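Local coordinates for small ribosomal subunit biogenesis GTPase RsgA (Thermotoga maritima, PDB 1U0L), which is a circularly permuted, zinc-binding GTPase that probably assists late maturation of the 30S ribosomal subunit, hydrolysing GTP slowly unless the subunit stimulates it, at residues Ser100-Asp105 and Tyr285-Lys290; Asp105-Leu110 and Pro229-Leu234; Glu162-Leu167 and Phe219-Tyr224. All blocks are in the same frame, centred on the assembly; numbering follows the deposited sequence.

Contact 1: Ser100-Asp105 and Tyr285-Lys290; sequences STYIID and YENYVK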
loop_
_atom_site.group_PDB
_atom_site.type_symbol
_atom_site.label_atom_id
_atom_site.label_comp_id
_atom_site.label_asym_id
_atom_site.label_seq_id
_atom_site.Cartn_x
_atom_site.Cartn_y
_atom_site.Cartn_z
ATOM N N SER A 100 -12.868 -2.792 11.151
ATOM C CA SER A 100 -14.147 -2.289 10.669
ATOM C C SER A 100 -14.043 -2.024 9.179
ATOM O O SER A 100 -12.969 -1.668 8.686
ATOM C CB SER A 100 -14.486 -0.976 11.360
ATOM O OG SER A 100 -13.639 0.053 10.859
ATOM N N THR A 101 -15.150 -2.172 8.459
ATOM C CA THR A 101 -15.123 -1.912 7.025
ATOM C C THR A 101 -14.685 -0.470 6.806
ATOM O O THR A 101 -14.033 -0.156 5.812
ATOM C CB THR A 101 -16.505 -2.109 6.366
ATOM O OG1 THR A 101 -17.446 -1.205 6.958
ATOM C CG2 THR A 101 -16.982 -3.547 6.533
ATOM N N TYR A 102 -15.037 0.409 7.740
ATOM C CA TYR A 102 -14.657 1.812 7.619
ATOM C C TYR A 102 -13.138 1.970 7.515
ATOM O O TYR A 102 -12.641 2.670 6.629
ATOM C CB TYR A 102 -15.176 2.617 8.812
ATOM C CG TYR A 102 -14.668 4.038 8.829
ATOM C CD1 TYR A 102 -15.267 5.023 8.044
ATOM C CD2 TYR A 102 -13.567 4.390 9.604
ATOM C CE1 TYR A 102 -14.785 6.326 8.031
ATOM C CE2 TYR A 102 -13.070 5.687 9.601
ATOM C CZ TYR A 102 -13.683 6.650 8.815
ATOM O OH TYR A 102 -13.202 7.943 8.809
ATOM N N ILE A 103 -12.406 1.332 8.427
ATOM C CA ILE A 103 -10.949 1.394 8.397
ATOM C C ILE A 103 -10.468 0.788 7.091
ATOM O O ILE A 103 -9.596 1.346 6.434
ATOM C CB ILE A 103 -10.310 0.628 9.592
ATOM C CG1 ILE A 103 -10.067 1.601 10.747
ATOM C CG2 ILE A 103 -8.996 -0.038 9.170
ATOM C CD1 ILE A 103 -11.319 2.251 11.249
ATOM N N ILE A 104 -11.054 -0.345 6.713
ATOM C CA ILE A 104 -10.689 -1.012 5.466
ATOM C C ILE A 104 -10.849 -0.103 4.243
ATOM O O ILE A 104 -9.977 -0.067 3.368
ATOM C CB ILE A 104 -11.543 -2.267 5.209
ATOM C CG1 ILE A 104 -11.284 -3.328 6.267
ATOM C CG2 ILE A 104 -11.204 -2.844 3.858
ATOM C CD1 ILE A 104 -12.057 -4.599 6.032
ATOM N N ASP A 105 -11.960 0.626 4.173
ATOM C CA ASP A 105 -12.200 1.500 3.032
ATOM C C ASP A 105 -11.309 2.733 3.035
ATOM O O ASP A 105 -11.001 3.291 1.976
ATOM C CB ASP A 105 -13.680 1.900 2.962
ATOM C CG ASP A 105 -14.578 0.713 2.680
ATOM O OD1 ASP A 105 -14.077 -0.277 2.078
ATOM O OD2 ASP A 105 -15.775 0.767 3.050
ATOM N N TYR A 285 -21.067 2.652 0.497
ATOM C CA TYR A 285 -21.698 3.959 0.407
ATOM C C TYR A 285 -21.578 4.726 1.732
ATOM O O TYR A 285 -21.144 5.885 1.776
ATOM C CB TYR A 285 -23.179 3.818 0.047
ATOM C CG TYR A 285 -23.817 5.166 -0.132
ATOM C CD1 TYR A 285 -23.516 5.945 -1.240
ATOM C CD2 TYR A 285 -24.613 5.721 0.864
ATOM C CE1 TYR A 285 -23.976 7.245 -1.350
ATOM C CE2 TYR A 285 -25.081 7.026 0.763
ATOM C CZ TYR A 285 -24.750 7.784 -0.348
ATOM O OH TYR A 285 -25.151 9.100 -0.444
ATOM N N GLU A 286 -21.980 4.045 2.802
ATOM C CA GLU A 286 -21.983 4.571 4.157
ATOM C C GLU A 286 -20.656 5.193 4.554
ATOM O O GLU A 286 -20.604 6.360 4.955
ATOM C CB GLU A 286 -22.340 3.439 5.120
ATOM C CG GLU A 286 -22.520 3.848 6.558
ATOM C CD GLU A 286 -22.947 2.682 7.420
ATOM O OE1 GLU A 286 -22.169 1.711 7.539
ATOM O OE2 GLU A 286 -24.065 2.732 7.972
ATOM N N ASN A 287 -19.586 4.412 4.434
ATOM C CA ASN A 287 -18.261 4.884 4.796
ATOM C C ASN A 287 -17.804 6.031 3.895
ATOM O O ASN A 287 -17.153 6.984 4.373
ATOM C CB ASN A 287 -17.271 3.721 4.755
ATOM C CG ASN A 287 -17.584 2.661 5.793
ATOM O OD1 ASN A 287 -17.795 2.979 6.960
ATOM N ND2 ASN A 287 -17.613 1.395 5.376
ATOM N N TYR A 288 -18.147 5.947 2.602
ATOM C CA TYR A 288 -17.783 6.998 1.659
ATOM C C TYR A 288 -18.430 8.326 2.082
ATOM O O TYR A 288 -17.774 9.369 2.097
ATOM C CB TYR A 288 -18.229 6.649 0.238
ATOM C CG TYR A 288 -18.284 7.881 -0.640
ATOM C CD1 TYR A 288 -17.131 8.631 -0.902
ATOM C CD2 TYR A 288 -19.508 8.368 -1.106
ATOM C CE1 TYR A 288 -17.199 9.834 -1.589
ATOM C CE2 TYR A 288 -19.589 9.570 -1.794
ATOM C CZ TYR A 288 -18.436 10.300 -2.030
ATOM O OH TYR A 288 -18.533 11.511 -2.679
ATOM N N VAL A 289 -19.716 8.293 2.419
ATOM C CA VAL A 289 -20.404 9.508 2.851
ATOM C C VAL A 289 -19.799 10.050 4.149
ATOM O O VAL A 289 -19.595 11.258 4.279
ATOM C CB VAL A 289 -21.909 9.252 3.065
ATOM C CG1 VAL A 289 -22.565 10.481 3.664
ATOM C CG2 VAL A 289 -22.557 8.897 1.740
ATOM N N LYS A 290 -19.516 9.155 5.099
ATOM C CA LYS A 290 -18.900 9.529 6.372
ATOM C C LYS A 290 -17.594 10.250 6.065
ATOM O O LYS A 290 -17.338 11.350 6.560
ATOM C CB LYS A 290 -18.604 8.282 7.201
ATOM C CG LYS A 290 -17.816 8.543 8.484
ATOM C CD LYS A 290 -18.659 9.200 9.573
ATOM C CE LYS A 290 -17.838 9.443 10.835
ATOM N NZ LYS A 290 -17.145 8.204 11.293
#
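Asn287 sets its CG opposite its own carbonyl carbon (chi1 -65°), aiming the amide at the first turn of helix 101-113, where Thr101 holds OG1 between its backbone N and carbonyl carbon (chi1 60°) to face it. The amide nitrogen spends both hydrogens there. Asn287 ND2 donates to Thr101 OG1 over 3.0 Å, with the hydroxyl oxygen close to the amide plane, and to Asp105 OD2 at 3.0 Å. The second bond is the more bent, and meets the carboxylate on its anti side, somewhat out of plane. Two acceptors a helical turn apart fix the amide's rotation and leave Asn287 OD1 at the edge of the Tyr102 ring. A leucine in place of Asn287 would probably leave Thr101 OG1 and Asp105 OD2 without this shared donor. Asp105 is gripped further through OD1, by Arg284 and Tyr143. The Lys290 chain, folded at its second and fourth torsions, passes CG 3.8 Å from Tyr102 CE1 and carries NZ over the ring face, 4.8 Å from the Tyr102 centroid, a cation-pi contact. Tyr102 OH itself bonds to Lys106. The short helical segments cross at -67° with axes 9.5 Å apart, and Ser100 N-caps the first helix. The arrangement is an interdomain helix-helix junction, joining the GTPase domain to helix 282-296, whose Tyr285 reaches the backbone of the zinc ligand His263.

Contact 2: Asp105-Leu110 and Pro229-Leu234; sequences DKFLVL and PGFANL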
loop_
_atom_site.group_PDB
_atom_site.type_symbol
_atom_site.label_atom_id
_atom_site.label_comp_id
_atom_site.label_asym_id
_atom_site.label_seq_id
_atom_site.Cartn_x
_atom_site.Cartn_y
_atom_site.Cartn_z
ATOM N N ASP A 105 -11.960 0.626 4.173
ATOM C CA ASP A 105 -12.200 1.500 3.032
ATOM C C ASP A 105 -11.309 2.733 3.035
ATOM O O ASP A 105 -11.001 3.291 1.976
ATOM C CB ASP A 105 -13.680 1.900 2.962
ATOM C CG ASP A 105 -14.578 0.713 2.680
ATOM O OD1 ASP A 105 -14.077 -0.277 2.078
ATOM O OD2 ASP A 105 -15.775 0.767 3.050
ATOM N N LYS A 106 -10.884 3.158 4.220
ATOM C CA LYS A 106 -10.009 4.317 4.302
ATOM C C LYS A 106 -8.650 3.884 3.757
ATOM O O LYS A 106 -7.965 4.643 3.059
ATOM C CB LYS A 106 -9.897 4.797 5.740
ATOM C CG LYS A 106 -8.864 5.863 5.930
ATOM C CD LYS A 106 -9.146 6.708 7.132
ATOM C CE LYS A 106 -10.404 7.529 6.915
ATOM N NZ LYS A 106 -10.621 8.472 8.060
ATOM N N PHE A 107 -8.279 2.643 4.058
ATOM C CA PHE A 107 -7.022 2.092 3.574
ATOM C C PHE A 107 -7.060 1.983 2.057
ATOM O O PHE A 107 -6.115 2.404 1.374
ATOM C CB PHE A 107 -6.768 0.721 4.193
ATOM C CG PHE A 107 -5.941 0.777 5.428
ATOM C CD1 PHE A 107 -6.295 0.046 6.554
ATOM C CD2 PHE A 107 -4.797 1.570 5.472
ATOM C CE1 PHE A 107 -5.519 0.103 7.718
ATOM C CE2 PHE A 107 -4.010 1.639 6.628
ATOM C CZ PHE A 107 -4.375 0.901 7.758
ATOM N N LEU A 108 -8.154 1.423 1.536
ATOM C CA LEU A 108 -8.320 1.276 0.096
ATOM C C LEU A 108 -8.320 2.651 -0.570
ATOM O O LEU A 108 -7.678 2.839 -1.598
ATOM C CB LEU A 108 -9.619 0.528 -0.219
ATOM C CG LEU A 108 -9.634 -0.941 0.212
ATOM C CD1 LEU A 108 -11.031 -1.511 0.063
ATOM C CD2 LEU A 108 -8.636 -1.736 -0.616
ATOM N N VAL A 109 -9.022 3.616 0.020
ATOM C CA VAL A 109 -9.058 4.962 -0.539
ATOM C C VAL A 109 -7.621 5.459 -0.697
ATOM O O VAL A 109 -7.249 5.988 -1.745
ATOM C CB VAL A 109 -9.844 5.937 0.368
ATOM C CG1 VAL A 109 -9.611 7.369 -0.080
ATOM C CG2 VAL A 109 -11.331 5.621 0.306
ATOM N N LEU A 110 -6.814 5.275 0.345
ATOM C CA LEU A 110 -5.409 5.683 0.315
ATOM C C LEU A 110 -4.596 4.951 -0.761
ATOM O O LEU A 110 -3.792 5.558 -1.473
ATOM C CB LEU A 110 -4.763 5.448 1.681
ATOM C CG LEU A 110 -5.131 6.474 2.743
ATOM C CD1 LEU A 110 -4.606 6.006 4.082
ATOM C CD2 LEU A 110 -4.577 7.836 2.384
ATOM N N PRO A 229 5.259 -0.370 7.982
ATOM C CA PRO A 229 3.957 -0.486 7.306
ATOM C C PRO A 229 3.480 0.773 6.615
ATOM O O PRO A 229 3.895 1.887 6.963
ATOM C CB PRO A 229 3.003 -0.906 8.427
ATOM C CG PRO A 229 3.894 -1.466 9.474
ATOM C CD PRO A 229 5.084 -0.535 9.433
ATOM N N GLY A 230 2.577 0.565 5.656
ATOM C CA GLY A 230 2.006 1.638 4.871
ATOM C C GLY A 230 1.487 2.837 5.628
ATOM O O GLY A 230 2.131 3.347 6.555
ATOM N N PHE A 231 0.304 3.288 5.231
ATOM C CA PHE A 231 -0.320 4.462 5.819
ATOM C C PHE A 231 -0.884 4.198 7.204
ATOM O O PHE A 231 -2.077 4.394 7.442
ATOM C CB PHE A 231 -1.443 4.942 4.918
ATOM C CG PHE A 231 -1.339 4.456 3.502
ATOM C CD1 PHE A 231 -1.546 3.117 3.202
ATOM C CD2 PHE A 231 -1.073 5.347 2.464
ATOM C CE1 PHE A 231 -1.495 2.668 1.890
ATOM C CE2 PHE A 231 -1.022 4.911 1.151
ATOM C CZ PHE A 231 -1.234 3.568 0.859
ATOM N N ALA A 232 -0.018 3.772 8.117
ATOM C CA ALA A 232 -0.423 3.468 9.479
ATOM C C ALA A 232 -1.135 4.621 10.157
ATOM O O ALA A 232 -1.903 4.409 11.096
ATOM C CB ALA A 232 0.779 3.047 10.297
ATOM N N ASN A 233 -0.899 5.840 9.695
ATOM C CA ASN A 233 -1.553 6.977 10.316
ATOM C C ASN A 233 -2.890 7.313 9.663
ATOM O O ASN A 233 -3.490 8.340 9.976
ATOM C CB ASN A 233 -0.643 8.196 10.292
ATOM C CG ASN A 233 -0.215 8.558 8.905
ATOM O OD1 ASN A 233 -1.045 8.775 8.024
ATOM N ND2 ASN A 233 1.091 8.625 8.692
ATOM N N LEU A 234 -3.355 6.447 8.765
ATOM C CA LEU A 234 -4.640 6.640 8.095
ATOM C C LEU A 234 -4.997 8.121 7.937
ATOM O O LEU A 234 -6.043 8.567 8.408
ATOM C CB LEU A 234 -5.739 5.935 8.898
ATOM C CG LEU A 234 -5.676 4.403 8.957
ATOM C CD1 LEU A 234 -6.506 3.892 10.123
ATOM C CD2 LEU A 234 -6.183 3.800 7.640
#
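Leu234 and Phe231 pack against helix 101-113 from the loop that begins with Pro229-Gly230, the end of a DTPG sequence that matches the G3 (DxxG) motif of P-loop GTPases; the residues after it probably correspond to switch II. No hydrogen bond joins the two segments, and the contact rests on apolar and CH-pi interactions. Of the latter there are two, running in opposite senses. Leu234 CD2 sits over the centre of the Phe107 ring, 3.3 Å from its centroid and 15° off the normal, while Leu110 CB from the helix stands over the Phe231 ring, 3.8 Å from that centroid. Plain apolar packing fills in between them: Leu110 CD1 lies 3.4 Å from Phe231 CB, and Lys106 lays its CG 3.8 Å from Leu234 CD2 before its amino group leads off to Tyr102. Phe107 also touches Leu90 of strand 87-92 and lies close to Gly176 of the P-loop, so the ring connects helix, sheet and nucleotide-binding loop, though its side chain stays about 10 Å from the bound GDP. While Gly230 bonds through its backbone to Met174, a type I turn within the loop runs from Phe231 to Leu234. The oxygen that closes this turn does double duty: Phe231 O accepts from Leu234 N at 2.8 Å and also lies at the edge of the Phe107 ring, 3.5 Å from CE2.

Contact 3: Glu162-Leu167 and Phe219-Tyr224; sequences ELKEYL and FDFGGY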
loop_
_atom_site.group_PDB
_atom_site.type_symbol
_atom_site.label_atom_id
_atom_site.label_comp_id
_atom_site.label_asym_id
_atom_site.label_seq_id
_atom_site.Cartn_x
_atom_site.Cartn_y
_atom_site.Cartn_z
ATOM N N GLU A 162 0.037 -18.834 -1.890
ATOM C CA GLU A 162 -0.781 -18.105 -2.841
ATOM C C GLU A 162 -0.444 -16.625 -2.759
ATOM O O GLU A 162 -0.513 -15.922 -3.754
ATOM C CB GLU A 162 -2.276 -18.264 -2.548
ATOM C CG GLU A 162 -3.150 -17.505 -3.549
ATOM C CD GLU A 162 -4.628 -17.436 -3.169
ATOM O OE1 GLU A 162 -5.172 -18.430 -2.637
ATOM O OE2 GLU A 162 -5.261 -16.383 -3.426
ATOM N N LEU A 163 -0.098 -16.149 -1.566
ATOM C CA LEU A 163 0.216 -14.739 -1.394
ATOM C C LEU A 163 1.594 -14.423 -1.950
ATOM O O LEU A 163 1.850 -13.306 -2.402
ATOM C CB LEU A 163 0.141 -14.343 0.081
ATOM C CG LEU A 163 0.483 -12.879 0.407
ATOM C CD1 LEU A 163 -0.550 -11.964 -0.243
ATOM C CD2 LEU A 163 0.534 -12.663 1.914
ATOM N N LYS A 164 2.490 -15.404 -1.907
ATOM C CA LYS A 164 3.829 -15.212 -2.446
ATOM C C LYS A 164 3.655 -14.901 -3.921
ATOM O O LYS A 164 4.437 -14.166 -4.517
ATOM C CB LYS A 164 4.653 -16.485 -2.303
ATOM C CG LYS A 164 5.557 -16.526 -1.095
ATOM C CD LYS A 164 6.137 -17.922 -0.935
ATOM C CE LYS A 164 6.949 -18.046 0.333
ATOM N NZ LYS A 164 7.189 -19.479 0.646
ATOM N N GLU A 165 2.604 -15.454 -4.506
ATOM C CA GLU A 165 2.354 -15.229 -5.911
ATOM C C GLU A 165 2.141 -13.768 -6.288
ATOM O O GLU A 165 2.478 -13.383 -7.396
ATOM C CB GLU A 165 1.172 -16.071 -6.382
ATOM C CG GLU A 165 1.413 -16.650 -7.750
ATOM C CD GLU A 165 2.799 -17.279 -7.858
ATOM O OE1 GLU A 165 3.054 -18.273 -7.139
ATOM O OE2 GLU A 165 3.631 -16.772 -8.653
ATOM N N TYR A 166 1.595 -12.950 -5.391
ATOM C CA TYR A 166 1.381 -11.539 -5.721
ATOM C C TYR A 166 2.584 -10.685 -5.403
ATOM O O TYR A 166 2.769 -9.628 -6.001
ATOM C CB TYR A 166 0.217 -10.913 -4.947
ATOM C CG TYR A 166 -1.132 -11.493 -5.201
ATOM C CD1 TYR A 166 -1.531 -12.668 -4.577
ATOM C CD2 TYR A 166 -2.013 -10.882 -6.082
ATOM C CE1 TYR A 166 -2.779 -13.223 -4.831
ATOM C CE2 TYR A 166 -3.261 -11.429 -6.348
ATOM C CZ TYR A 166 -3.632 -12.602 -5.719
ATOM O OH TYR A 166 -4.840 -13.176 -5.998
ATOM N N LEU A 167 3.385 -11.112 -4.435
ATOM C CA LEU A 167 4.538 -10.328 -4.039
ATOM C C LEU A 167 5.668 -10.402 -5.047
ATOM O O LEU A 167 6.455 -9.464 -5.170
ATOM C CB LEU A 167 5.017 -10.785 -2.666
ATOM C CG LEU A 167 3.958 -10.654 -1.570
ATOM C CD1 LEU A 167 4.514 -11.232 -0.273
ATOM C CD2 LEU A 167 3.556 -9.189 -1.401
ATOM N N PHE A 219 12.806 -10.180 -1.286
ATOM C CA PHE A 219 12.166 -11.471 -1.095
ATOM C C PHE A 219 12.978 -12.574 -1.746
ATOM O O PHE A 219 13.620 -12.372 -2.780
ATOM C CB PHE A 219 10.760 -11.485 -1.701
ATOM C CG PHE A 219 9.704 -10.918 -0.800
ATOM C CD1 PHE A 219 8.837 -9.930 -1.261
ATOM C CD2 PHE A 219 9.568 -11.377 0.504
ATOM C CE1 PHE A 219 7.851 -9.404 -0.436
ATOM C CE2 PHE A 219 8.585 -10.859 1.338
ATOM C CZ PHE A 219 7.726 -9.871 0.868
ATOM N N ASP A 220 12.932 -13.748 -1.134
ATOM C CA ASP A 220 13.627 -14.910 -1.651
ATOM C C ASP A 220 13.317 -15.057 -3.129
ATOM O O ASP A 220 14.208 -15.273 -3.947
ATOM C CB ASP A 220 13.139 -16.162 -0.926
ATOM C CG ASP A 220 14.205 -16.786 -0.072
ATOM O OD1 ASP A 220 15.221 -16.104 0.186
ATOM O OD2 ASP A 220 14.027 -17.952 0.349
ATOM N N PHE A 221 12.036 -14.918 -3.451
ATOM C CA PHE A 221 11.533 -15.088 -4.802
ATOM C C PHE A 221 11.544 -13.858 -5.691
ATOM O O PHE A 221 10.842 -13.827 -6.707
ATOM C CB PHE A 221 10.115 -15.633 -4.719
ATOM C CG PHE A 221 9.234 -14.853 -3.785
ATOM C CD1 PHE A 221 8.716 -13.617 -4.164
ATOM C CD2 PHE A 221 8.949 -15.333 -2.517
ATOM C CE1 PHE A 221 7.931 -12.875 -3.289
ATOM C CE2 PHE A 221 8.169 -14.601 -1.640
ATOM C CZ PHE A 221 7.657 -13.369 -2.026
ATOM N N GLY A 222 12.324 -12.846 -5.328
ATOM C CA GLY A 222 12.384 -11.650 -6.150
ATOM C C GLY A 222 11.238 -10.702 -5.874
ATOM O O GLY A 222 10.060 -11.069 -5.936
ATOM N N GLY A 223 11.584 -9.459 -5.574
ATOM C CA GLY A 223 10.576 -8.466 -5.266
ATOM C C GLY A 223 10.975 -7.896 -3.925
ATOM O O GLY A 223 11.877 -8.429 -3.275
ATOM N N TYR A 224 10.332 -6.814 -3.508
ATOM C CA TYR A 224 10.656 -6.223 -2.226
ATOM C C TYR A 224 9.422 -5.844 -1.450
ATOM O O TYR A 224 8.348 -5.635 -2.024
ATOM C CB TYR A 224 11.460 -4.944 -2.382
ATOM C CG TYR A 224 12.702 -5.028 -3.213
ATOM C CD1 TYR A 224 12.640 -4.960 -4.609
ATOM C CD2 TYR A 224 13.958 -5.049 -2.607
ATOM C CE1 TYR A 224 13.798 -4.893 -5.377
ATOM C CE2 TYR A 224 15.122 -4.983 -3.367
ATOM C CZ TYR A 224 15.034 -4.899 -4.748
ATOM O OH TYR A 224 16.181 -4.763 -5.484
#
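Phe221 has its ring enclosed on opposite faces by unlike groups: the carbonyl oxygen of Lys164, near the end of helix 160-167, lies over one face, and CB of Phe219, two residues earlier, lies over the other. Its CG stands between the backbone N and the carbonyl carbon (chi1 50°), which places the ring between Phe219 and the helix. At the rim, Leu167 CB approaches near the ring plane, 3.6 Å from Phe221 CE1. The aliphatic part of Lys164 meets the neighbouring stretch of rim from the side of its own carbonyl, with CG 3.3 Å from Phe221 CE2; its chain then runs extended to a salt bridge with Glu161. Leu167 also serves the second aromatic, its CD1 branch lying 3.7 Å from Phe219 CZ. Ile189 of helix 182-189 touches Lys164, Leu167 and Phe221. No hydrogen bond links the two segments, and the loop is braced in part by its own backbone: Gly222 N bonds to Phe219 O at 2.9 Å in a type I turn, and Phe219 N to Gly223 O at 2.8 Å. Gly223 suits its place, since a side chain there would run into Leu167 O. The contact packs the tip of the hairpin between strands 216-218 and 224-226 on helix 160-167, which, allowing for the circular permutation, probably correspond to the beta2-beta3 hairpin and helix alpha5 of a Ras-like GTPase fold.

In the fold
Contacts 1 and 2 share helix 101-113 and the residue Asp105, with centres 12 Å apart, and they touch where Ile103 CG1 packs on Leu234 CD1. Contact 3 is separate, its centre 22 Å from that of contact 2 and 30 Å from that of contact 1, across the centre of the chain from the latter. Along the sequence the three are nested, 162-167 with 219-224 inside 105-110 with 229-234, inside 100-105 with 285-290. Contacts 2 and 3 belong to the GTPase domain, both beside its six-stranded sheet, contact 3 at the 216-218 edge, whereas contact 1 ties that domain to helix 282-296. Helix 101-113 therefore connects the region after the G3 motif with the zinc-bearing end.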